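Local coordinates for oxidoreductase, short-chain dehydrogenase/reductase family (Aeromonas hydrophila subsp. hydrophila, PDB 3L6E), which probably acts as an NAD(P)-dependent short-chain dehydrogenase/reductase, possibly reducing 3-dehydrosphinganine in sphingolipid metabolism, at residues N108-A116 and S151-L162; G127-A138 and P170-I181. One frame throughout, in Å; residues are numbered along the deposited sequence.

Contact 1. Residues N108-A116 and S151-L162; sequences NLVSTILVA and SKWGMRGFLESL. Unlike the reference sequence in segment 108-116: V110 (reference Ile).
I113 crosses the face of the F158 ring at a slant, its CG1 over the centre, 3.5 Å from the F158 ring centroid and 5° off the normal, in a CH-pi contact. CG2 and CD1 of I113 reach other parts of the same face. A116 takes the edge, its CB in the ring plane and 3.7 Å from F158 CE2. What swings the ring out between the two helices is the first torsion of F158, which sets CG opposite the backbone N (chi1 171°). A116 CB also meets L162 CD2 at 3.8 Å.

At the other end selenomethionine M155 crosses T112 at about a right angle. With CG beside the backbone N and the chain extended to SE, SE comes to 3.6 Å from T112 OG1 and 3.7 Å from N108 O; the bend beyond SE turns CE away from T112. That hydroxyl is already engaged, since T112 OG1 donates to N108 O at 2.7 Å, almost in line with the carbonyl; the bond satisfies it within its own helix and leaves T112 CG2 to pack on L159 CD2. L109 CD1 covers the backbone at G154 and M155 from the flank.

The two segments, parts of helices 98-123 and 145-165, run the same way, 18° apart, with axes 9.6 Å from each other at closest approach, as neighbouring helices on one side of a Rossmann-type sheet do. Beneath them, T112 and L159 rest on N132, A116 on L130 and L162 on L173, so strands 128-137 and 171-181 form the floor; V115 reaches strand 80-84.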
loop_
_atom_site.group_PDB
_atom_site.type_symbol
_atom_site.label_atom_id
_atom_site.label_comp_id
_atom_site.label_asym_id
_atom_site.label_seq_id
_atom_site.Cartn_x
_atom_site.Cartn_y
_atom_site.Cartn_z
ATOM N N ASN A 108 0.286 -10.529 -21.376
ATOM C CA ASN A 108 0.131 -10.276 -19.975
ATOM C C ASN A 108 0.495 -11.352 -19.016
ATOM O O ASN A 108 1.224 -11.102 -18.117
ATOM C CB ASN A 108 -1.210 -9.691 -19.671
ATOM C CG ASN A 108 -1.371 -8.387 -20.296
ATOM O OD1 ASN A 108 -0.553 -7.977 -21.067
ATOM N ND2 ASN A 108 -2.404 -7.721 -19.973
ATOM N N LEU A 109 0.000 -12.549 -19.201
ATOM C CA LEU A 109 0.322 -13.552 -18.256
ATOM C C LEU A 109 1.636 -14.193 -18.557
ATOM O O LEU A 109 2.394 -14.422 -17.715
ATOM C CB LEU A 109 -0.781 -14.545 -18.187
ATOM C CG LEU A 109 -0.575 -15.667 -17.218
ATOM C CD1 LEU A 109 -0.153 -15.216 -15.872
ATOM C CD2 LEU A 109 -1.849 -16.413 -17.168
ATOM N N VAL A 110 1.889 -14.450 -19.797
ATOM C CA VAL A 110 3.119 -15.062 -20.278
ATOM C C VAL A 110 4.328 -14.182 -19.964
ATOM O O VAL A 110 5.351 -14.670 -19.466
ATOM C CB VAL A 110 3.036 -15.369 -21.795
ATOM C CG1 VAL A 110 4.357 -15.878 -22.332
ATOM C CG2 VAL A 110 1.933 -16.381 -22.076
ATOM N N SER A 111 4.214 -12.885 -20.240
ATOM C CA SER A 111 5.310 -11.974 -19.942
ATOM C C SER A 111 5.496 -11.971 -18.437
ATOM O O SER A 111 6.624 -12.025 -17.956
ATOM C CB SER A 111 5.066 -10.563 -20.497
ATOM O OG SER A 111 4.163 -9.813 -19.692
ATOM N N THR A 112 4.391 -11.971 -17.692
ATOM C CA THR A 112 4.495 -11.927 -16.236
ATOM C C THR A 112 5.235 -13.149 -15.700
ATOM O O THR A 112 6.110 -13.018 -14.849
ATOM C CB THR A 112 3.141 -11.750 -15.531
ATOM O OG1 THR A 112 2.569 -10.498 -15.909
ATOM C CG2 THR A 112 3.318 -11.739 -14.022
ATOM N N ILE A 113 4.892 -14.320 -16.220
ATOM C CA ILE A 113 5.517 -15.588 -15.798
ATOM C C ILE A 113 7.001 -15.684 -16.160
ATOM O O ILE A 113 7.814 -16.110 -15.339
ATOM C CB ILE A 113 4.733 -16.801 -16.323
ATOM C CG1 ILE A 113 3.389 -16.878 -15.587
ATOM C CG2 ILE A 113 5.529 -18.096 -16.126
ATOM C CD1 ILE A 113 2.458 -17.961 -16.057
ATOM N N LEU A 114 7.341 -15.277 -17.378
ATOM C CA LEU A 114 8.715 -15.346 -17.875
ATOM C C LEU A 114 9.644 -14.345 -17.181
ATOM O O LEU A 114 10.786 -14.670 -16.863
ATOM C CB LEU A 114 8.751 -15.137 -19.386
ATOM C CG LEU A 114 8.110 -16.185 -20.295
ATOM C CD1 LEU A 114 7.863 -15.569 -21.656
ATOM C CD2 LEU A 114 8.958 -17.460 -20.415
ATOM N N VAL A 115 9.152 -13.135 -16.931
ATOM C CA VAL A 115 9.945 -12.161 -16.188
ATOM C C VAL A 115 10.194 -12.671 -14.761
ATOM O O VAL A 115 11.299 -12.540 -14.223
ATOM C CB VAL A 115 9.284 -10.767 -16.216
ATOM C CG1 VAL A 115 9.933 -9.798 -15.215
ATOM C CG2 VAL A 115 9.336 -10.203 -17.629
ATOM N N ALA A 116 9.164 -13.256 -14.160
ATOM C CA ALA A 116 9.251 -13.732 -12.793
ATOM C C ALA A 116 10.279 -14.869 -12.690
ATOM O O ALA A 116 11.139 -14.842 -11.815
ATOM C CB ALA A 116 7.900 -14.178 -12.305
ATOM N N SER A 151 -7.584 -11.545 -17.015
ATOM C CA SER A 151 -6.163 -11.248 -17.134
ATOM C C SER A 151 -5.480 -10.970 -15.802
ATOM O O SER A 151 -4.480 -11.620 -15.472
ATOM C CB SER A 151 -5.934 -10.080 -18.097
ATOM O OG SER A 151 -4.563 -9.950 -18.419
ATOM N N LYS A 152 -6.008 -10.010 -15.043
ATOM C CA LYS A 152 -5.399 -9.625 -13.775
ATOM C C LYS A 152 -5.504 -10.705 -12.693
ATOM O O LYS A 152 -4.531 -10.929 -11.977
ATOM C CB LYS A 152 -5.913 -8.265 -13.268
ATOM C CG LYS A 152 -7.389 -8.186 -12.952
ATOM C CD LYS A 152 -7.767 -6.781 -12.502
ATOM C CE LYS A 152 -9.117 -6.378 -13.107
ATOM N NZ LYS A 152 -9.016 -5.109 -13.925
ATOM N N TRP A 153 -6.666 -11.358 -12.568
ATOM C CA TRP A 153 -6.798 -12.476 -11.616
ATOM C C TRP A 153 -5.825 -13.636 -11.871
ATOM O O TRP A 153 -5.166 -14.089 -10.944
ATOM C CB TRP A 153 -8.253 -12.946 -11.443
ATOM C CG TRP A 153 -8.983 -11.999 -10.557
ATOM C CD1 TRP A 153 -9.882 -11.043 -10.940
ATOM C CD2 TRP A 153 -8.807 -11.843 -9.141
ATOM N NE1 TRP A 153 -10.308 -10.324 -9.847
ATOM C CE2 TRP A 153 -9.658 -10.784 -8.730
ATOM C CE3 TRP A 153 -8.029 -12.507 -8.172
ATOM C CZ2 TRP A 153 -9.759 -10.372 -7.385
ATOM C CZ3 TRP A 153 -8.125 -12.098 -6.836
ATOM C CH2 TRP A 153 -8.985 -11.033 -6.456
ATOM N N GLY A 154 -5.701 -14.068 -13.119
ATOM C CA GLY A 154 -4.665 -15.032 -13.492
ATOM C C GLY A 154 -3.254 -14.653 -13.046
ATOM O O GLY A 154 -2.518 -15.501 -12.530
HETATM N N MSE A 155 -2.885 -13.385 -13.237
HETATM C CA MSE A 155 -1.566 -12.879 -12.849
HETATM C C MSE A 155 -1.366 -12.910 -11.342
HETATM O O MSE A 155 -0.309 -13.295 -10.858
HETATM C CB MSE A 155 -1.355 -11.439 -13.357
HETATM C CG MSE A 155 -1.138 -11.353 -14.854
HETATM SE SE MSE A 155 -0.822 -9.533 -15.482
HETATM C CE MSE A 155 -2.645 -8.850 -15.517
ATOM N N ARG A 156 -2.388 -12.468 -10.616
ATOM C CA ARG A 156 -2.398 -12.518 -9.166
ATOM C C ARG A 156 -2.334 -13.952 -8.662
ATOM O O ARG A 156 -1.617 -14.242 -7.704
ATOM C CB ARG A 156 -3.640 -11.833 -8.633
ATOM C CG ARG A 156 -3.668 -11.675 -7.130
ATOM C CD ARG A 156 -4.836 -10.806 -6.725
ATOM N NE ARG A 156 -4.847 -10.535 -5.290
ATOM C CZ ARG A 156 -5.577 -9.587 -4.706
ATOM N NH1 ARG A 156 -6.370 -8.799 -5.429
ATOM N NH2 ARG A 156 -5.512 -9.432 -3.385
ATOM N N GLY A 157 -3.078 -14.849 -9.313
ATOM C CA GLY A 157 -3.052 -16.265 -8.939
ATOM C C GLY A 157 -1.623 -16.778 -8.990
ATOM O O GLY A 157 -1.103 -17.273 -8.003
ATOM N N PHE A 158 -0.987 -16.606 -10.141
ATOM C CA PHE A 158 0.396 -17.015 -10.358
ATOM C C PHE A 158 1.343 -16.428 -9.303
ATOM O O PHE A 158 2.078 -17.163 -8.658
ATOM C CB PHE A 158 0.873 -16.625 -11.773
ATOM C CG PHE A 158 2.354 -16.835 -11.985
ATOM C CD1 PHE A 158 2.866 -18.112 -12.192
ATOM C CD2 PHE A 158 3.236 -15.766 -11.939
ATOM C CE1 PHE A 158 4.235 -18.310 -12.369
ATOM C CE2 PHE A 158 4.608 -15.955 -12.101
ATOM C CZ PHE A 158 5.106 -17.233 -12.330
ATOM N N LEU A 159 1.295 -15.120 -9.115
ATOM C CA LEU A 159 2.277 -14.420 -8.262
ATOM C C LEU A 159 2.178 -14.715 -6.774
ATOM O O LEU A 159 3.208 -14.880 -6.116
ATOM C CB LEU A 159 2.230 -12.915 -8.482
ATOM C CG LEU A 159 2.574 -12.420 -9.879
ATOM C CD1 LEU A 159 2.151 -10.966 -9.982
ATOM C CD2 LEU A 159 4.063 -12.612 -10.228
ATOM N N GLU A 160 0.952 -14.772 -6.248
ATOM C CA GLU A 160 0.737 -15.086 -4.826
ATOM C C GLU A 160 1.066 -16.542 -4.534
ATOM O O GLU A 160 1.397 -16.896 -3.406
ATOM C CB GLU A 160 -0.708 -14.783 -4.393
ATOM C CG GLU A 160 -1.050 -13.273 -4.329
ATOM C CD GLU A 160 -2.447 -12.974 -3.786
ATOM O OE1 GLU A 160 -3.181 -13.927 -3.430
ATOM O OE2 GLU A 160 -2.815 -11.779 -3.705
ATOM N N SER A 161 0.930 -17.381 -5.554
ATOM C CA SER A 161 1.335 -18.770 -5.480
ATOM C C SER A 161 2.860 -18.867 -5.572
ATOM O O SER A 161 3.473 -19.720 -4.929
ATOM C CB SER A 161 0.663 -19.571 -6.590
ATOM O OG SER A 161 1.259 -20.838 -6.734
ATOM N N LEU A 162 3.468 -17.990 -6.369
ATOM C CA LEU A 162 4.922 -17.949 -6.460
ATOM C C LEU A 162 5.529 -17.390 -5.175
ATOM O O LEU A 162 6.567 -17.881 -4.708
ATOM C CB LEU A 162 5.383 -17.125 -7.666
ATOM C CG LEU A 162 6.897 -17.006 -7.891
ATOM C CD1 LEU A 162 7.548 -18.399 -7.969
ATOM C CD2 LEU A 162 7.186 -16.222 -9.146
#

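Contact 2. Residues G127-A138 and P170-I181; sequences GGVLANVLSSAA and PLRLVNLYPSGI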
loop_
_atom_site.group_PDB
_atom_site.type_symbol
_atom_site.label_atom_id
_atom_site.label_comp_id
_atom_site.label_asym_id
_atom_site.label_seq_id
_atom_site.Cartn_x
_atom_site.Cartn_y
_atom_site.Cartn_z
ATOM N N GLY A 127 18.844 -12.274 -3.404
ATOM C CA GLY A 127 17.827 -11.447 -2.784
ATOM C C GLY A 127 17.544 -10.228 -3.623
ATOM O O GLY A 127 18.214 -10.000 -4.627
ATOM N N GLY A 128 16.555 -9.443 -3.201
ATOM C CA GLY A 128 16.072 -8.297 -3.964
ATOM C C GLY A 128 14.560 -8.290 -4.088
ATOM O O GLY A 128 13.869 -8.993 -3.354
ATOM N N VAL A 129 14.045 -7.485 -5.022
ATOM C CA VAL A 129 12.601 -7.247 -5.146
ATOM C C VAL A 129 12.055 -7.514 -6.563
ATOM O O VAL A 129 12.622 -7.051 -7.561
ATOM C CB VAL A 129 12.230 -5.821 -4.630
ATOM C CG1 VAL A 129 10.734 -5.546 -4.714
ATOM C CG2 VAL A 129 12.689 -5.650 -3.169
ATOM N N LEU A 130 10.976 -8.307 -6.621
ATOM C CA LEU A 130 10.188 -8.513 -7.833
ATOM C C LEU A 130 8.847 -7.837 -7.648
ATOM O O LEU A 130 7.972 -8.328 -6.908
ATOM C CB LEU A 130 9.958 -9.996 -8.169
ATOM C CG LEU A 130 8.949 -10.264 -9.302
ATOM C CD1 LEU A 130 9.430 -9.738 -10.633
ATOM C CD2 LEU A 130 8.575 -11.762 -9.425
ATOM N N ALA A 131 8.690 -6.713 -8.330
ATOM C CA ALA A 131 7.491 -5.910 -8.161
ATOM C C ALA A 131 6.705 -6.016 -9.431
ATOM O O ALA A 131 7.250 -5.825 -10.510
ATOM C CB ALA A 131 7.840 -4.470 -7.848
ATOM N N ASN A 132 5.431 -6.356 -9.288
ATOM C CA ASN A 132 4.548 -6.504 -10.424
ATOM C C ASN A 132 3.426 -5.475 -10.377
ATOM O O ASN A 132 2.823 -5.249 -9.317
ATOM C CB ASN A 132 3.962 -7.898 -10.462
ATOM C CG ASN A 132 4.801 -8.854 -11.252
ATOM O OD1 ASN A 132 4.722 -8.922 -12.470
ATOM N ND2 ASN A 132 5.607 -9.619 -10.556
ATOM N N VAL A 133 3.166 -4.863 -11.527
ATOM C CA VAL A 133 2.076 -3.906 -11.674
ATOM C C VAL A 133 0.892 -4.609 -12.339
ATOM O O VAL A 133 0.987 -5.071 -13.473
ATOM C CB VAL A 133 2.478 -2.662 -12.503
ATOM C CG1 VAL A 133 1.318 -1.652 -12.556
ATOM C CG2 VAL A 133 3.674 -1.995 -11.892
ATOM N N LEU A 134 -0.200 -4.735 -11.596
ATOM C CA LEU A 134 -1.441 -5.245 -12.143
ATOM C C LEU A 134 -2.395 -4.047 -12.374
ATOM O O LEU A 134 -3.354 -3.836 -11.641
ATOM C CB LEU A 134 -2.021 -6.332 -11.219
ATOM C CG LEU A 134 -1.201 -7.628 -11.000
ATOM C CD1 LEU A 134 0.046 -7.427 -10.119
ATOM C CD2 LEU A 134 -2.076 -8.686 -10.371
ATOM N N SER A 135 -2.096 -3.240 -13.389
ATOM C CA SER A 135 -2.808 -1.969 -13.595
ATOM C C SER A 135 -4.224 -2.160 -14.146
ATOM O O SER A 135 -4.529 -3.178 -14.777
ATOM C CB SER A 135 -1.994 -1.018 -14.473
ATOM O OG SER A 135 -1.719 -1.595 -15.738
ATOM N N SER A 136 -5.089 -1.184 -13.881
ATOM C CA SER A 136 -6.505 -1.314 -14.193
ATOM C C SER A 136 -7.011 -0.059 -14.896
ATOM O O SER A 136 -7.456 0.896 -14.252
ATOM C CB SER A 136 -7.299 -1.587 -12.914
ATOM O OG SER A 136 -8.322 -2.537 -13.136
ATOM N N ALA A 137 -6.935 -0.084 -16.227
ATOM C CA ALA A 137 -7.313 1.040 -17.095
ATOM C C ALA A 137 -8.742 1.532 -16.880
ATOM O O ALA A 137 -9.689 0.741 -16.867
ATOM C CB ALA A 137 -7.098 0.664 -18.553
ATOM N N ALA A 138 -8.879 2.846 -16.709
ATOM C CA ALA A 138 -10.183 3.482 -16.509
ATOM C C ALA A 138 -11.102 3.403 -17.741
ATOM O O ALA A 138 -10.915 4.127 -18.725
ATOM C CB ALA A 138 -10.005 4.937 -16.056
ATOM N N PRO A 170 15.394 -14.920 0.001
ATOM C CA PRO A 170 15.684 -13.486 0.063
ATOM C C PRO A 170 14.986 -12.652 -1.019
ATOM O O PRO A 170 15.049 -11.422 -0.985
ATOM C CB PRO A 170 17.209 -13.427 -0.094
ATOM C CG PRO A 170 17.580 -14.730 -0.744
ATOM C CD PRO A 170 16.615 -15.724 -0.199
ATOM N N LEU A 171 14.323 -13.304 -1.965
ATOM C CA LEU A 171 13.627 -12.562 -3.014
ATOM C C LEU A 171 12.204 -12.224 -2.566
ATOM O O LEU A 171 11.440 -13.110 -2.175
ATOM C CB LEU A 171 13.656 -13.337 -4.334
ATOM C CG LEU A 171 12.969 -12.801 -5.596
ATOM C CD1 LEU A 171 13.404 -11.385 -5.938
ATOM C CD2 LEU A 171 13.266 -13.744 -6.749
ATOM N N ARG A 172 11.871 -10.939 -2.593
ATOM C CA ARG A 172 10.583 -10.456 -2.078
ATOM C C ARG A 172 9.623 -10.174 -3.224
ATOM O O ARG A 172 10.016 -9.546 -4.192
ATOM C CB ARG A 172 10.788 -9.174 -1.260
ATOM C CG ARG A 172 11.372 -9.395 0.121
ATOM C CD ARG A 172 11.990 -8.124 0.716
ATOM N NE ARG A 172 12.809 -8.457 1.888
ATOM C CZ ARG A 172 13.634 -7.618 2.516
ATOM N NH1 ARG A 172 13.779 -6.361 2.103
ATOM N NH2 ARG A 172 14.322 -8.035 3.573
ATOM N N LEU A 173 8.373 -10.628 -3.113
ATOM C CA LEU A 173 7.361 -10.298 -4.116
ATOM C C LEU A 173 6.436 -9.215 -3.601
ATOM O O LEU A 173 5.866 -9.324 -2.513
ATOM C CB LEU A 173 6.609 -11.541 -4.661
ATOM C CG LEU A 173 7.264 -12.194 -5.899
ATOM C CD1 LEU A 173 8.710 -12.588 -5.588
ATOM C CD2 LEU A 173 6.492 -13.424 -6.471
ATOM N N VAL A 174 6.354 -8.147 -4.397
ATOM C CA VAL A 174 5.527 -6.976 -4.126
ATOM C C VAL A 174 4.543 -6.804 -5.291
ATOM O O VAL A 174 4.939 -6.770 -6.462
ATOM C CB VAL A 174 6.374 -5.691 -3.934
ATOM C CG1 VAL A 174 5.469 -4.472 -3.679
ATOM C CG2 VAL A 174 7.398 -5.860 -2.748
ATOM N N ASN A 175 3.263 -6.740 -4.962
ATOM C CA ASN A 175 2.223 -6.600 -5.982
ATOM C C ASN A 175 1.548 -5.224 -5.867
ATOM O O ASN A 175 1.083 -4.866 -4.815
ATOM C CB ASN A 175 1.204 -7.724 -5.847
ATOM C CG ASN A 175 1.782 -9.091 -6.152
ATOM O OD1 ASN A 175 2.730 -9.244 -6.930
ATOM N ND2 ASN A 175 1.194 -10.107 -5.547
ATOM N N LEU A 176 1.512 -4.461 -6.951
ATOM C CA LEU A 176 1.026 -3.083 -6.909
ATOM C C LEU A 176 -0.195 -2.932 -7.826
ATOM O O LEU A 176 -0.152 -3.369 -8.965
ATOM C CB LEU A 176 2.132 -2.114 -7.359
ATOM C CG LEU A 176 3.525 -2.322 -6.726
ATOM C CD1 LEU A 176 4.619 -1.675 -7.545
ATOM C CD2 LEU A 176 3.590 -1.844 -5.294
ATOM N N TYR A 177 -1.252 -2.294 -7.313
ATOM C CA TYR A 177 -2.539 -2.205 -7.993
ATOM C C TYR A 177 -3.040 -0.764 -8.189
ATOM O O TYR A 177 -3.810 -0.257 -7.379
ATOM C CB TYR A 177 -3.580 -3.007 -7.202
ATOM C CG TYR A 177 -3.208 -4.454 -6.976
ATOM C CD1 TYR A 177 -2.263 -4.827 -5.982
ATOM C CD2 TYR A 177 -3.812 -5.458 -7.722
ATOM C CE1 TYR A 177 -1.948 -6.171 -5.761
ATOM C CE2 TYR A 177 -3.513 -6.796 -7.516
ATOM C CZ TYR A 177 -2.588 -7.153 -6.531
ATOM O OH TYR A 177 -2.282 -8.490 -6.361
ATOM N N PRO A 178 -2.563 -0.085 -9.223
ATOM C CA PRO A 178 -3.137 1.214 -9.585
ATOM C C PRO A 178 -4.428 0.984 -10.348
ATOM O O PRO A 178 -4.365 0.517 -11.475
ATOM C CB PRO A 178 -2.120 1.796 -10.580
ATOM C CG PRO A 178 -1.028 0.767 -10.735
ATOM C CD PRO A 178 -1.531 -0.523 -10.177
ATOM N N SER A 179 -5.572 1.291 -9.747
ATOM C CA SER A 179 -6.866 1.180 -10.427
ATOM C C SER A 179 -7.354 2.532 -10.900
ATOM O O SER A 179 -7.682 3.402 -10.085
ATOM C CB SER A 179 -7.925 0.588 -9.503
ATOM O OG SER A 179 -7.861 -0.820 -9.496
ATOM N N GLY A 180 -7.412 2.707 -12.217
ATOM C CA GLY A 180 -8.007 3.910 -12.798
ATOM C C GLY A 180 -7.026 4.746 -13.590
ATOM O O GLY A 180 -7.127 5.976 -13.617
ATOM N N ILE A 181 -6.079 4.079 -14.238
ATOM C CA ILE A 181 -5.122 4.761 -15.089
ATOM C C ILE A 181 -5.737 5.003 -16.490
ATOM O O ILE A 181 -6.650 4.282 -16.909
ATOM C CB ILE A 181 -3.767 3.999 -15.128
ATOM C CG1 ILE A 181 -2.607 4.958 -15.417
ATOM C CG2 ILE A 181 -3.811 2.812 -16.091
ATOM C CD1 ILE A 181 -2.001 5.592 -14.167
HETATM O O HOH W 1 -5.511 -3.006 -10.507
#
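S136 O is gripped twice by the neighbouring strand: G180 N donates to it at 2.7 Å, and I181 N adds a long, weak bond. The G180 bond is bent, with its donor tilted 18° out of the carbonyl plane. Two residues on, A138 N reaches I181 O, also at 2.7 Å but nearly straight at the hydrogen (173°). G180 takes a positive phi, and the regular parallel pairing is interrupted here.

From G128 to L134 the pairing is regular. Every second residue, G128, L130 and N132, uses both its N and its O towards R172, V174 and L176 (G128 N only weakly, to P170 O), as in L176 N to N132 O at 2.8 Å, with CA-H...O contacts such as A131 CA to V174 O between.

Side chains alternate between the faces. On one, V129 CG1 meets V174 CG2 obliquely at 3.9 Å, and V133 CG1 comes across the P178 ring at CG. On the other, L130 and L173 lie side by side, with L130 CD2 3.8 Å from L173 CG. Further along, L134 runs beside Y177, its CD2 3.7 Å from Y177 CE2; the tyrosine ring stacks on F223. A water donates to L134 O at 2.6 Å.

This is the parallel strand pair of a beta-alpha-beta unit with helix 145-165 between. V129, A131 and V133 bond onward to strand 80-84, so strand 128-137 is held from both edges. Backbone bonds fix the register; over the regular part one face is apolar apart from R172, while the other sets buried N132 and N175 among its leucines, N132 OD1 weakly bonded to H83.

Contacts 1 and 2 share one connected piece of the fold: strand 128-137, helix 145-165 and strand 171-181 follow in order, and helix 98-123 leads into the first of these strands. Contact 2 is the buried one, stitched by main-chain hydrogen bonds; contact 1 is only partly buried, has no clear hydrogen bond across it and relies on side-chain packing. The two meet where the helices lie on the sheet: contact 1 covers the face of contact 2 that carries L130, N132 and L173. K152 NZ probably bonds to S136 OG at 2.8 Å, tying helix 145-165 to the irregular end of strand 128-137. R156 packs on Y177 nearby.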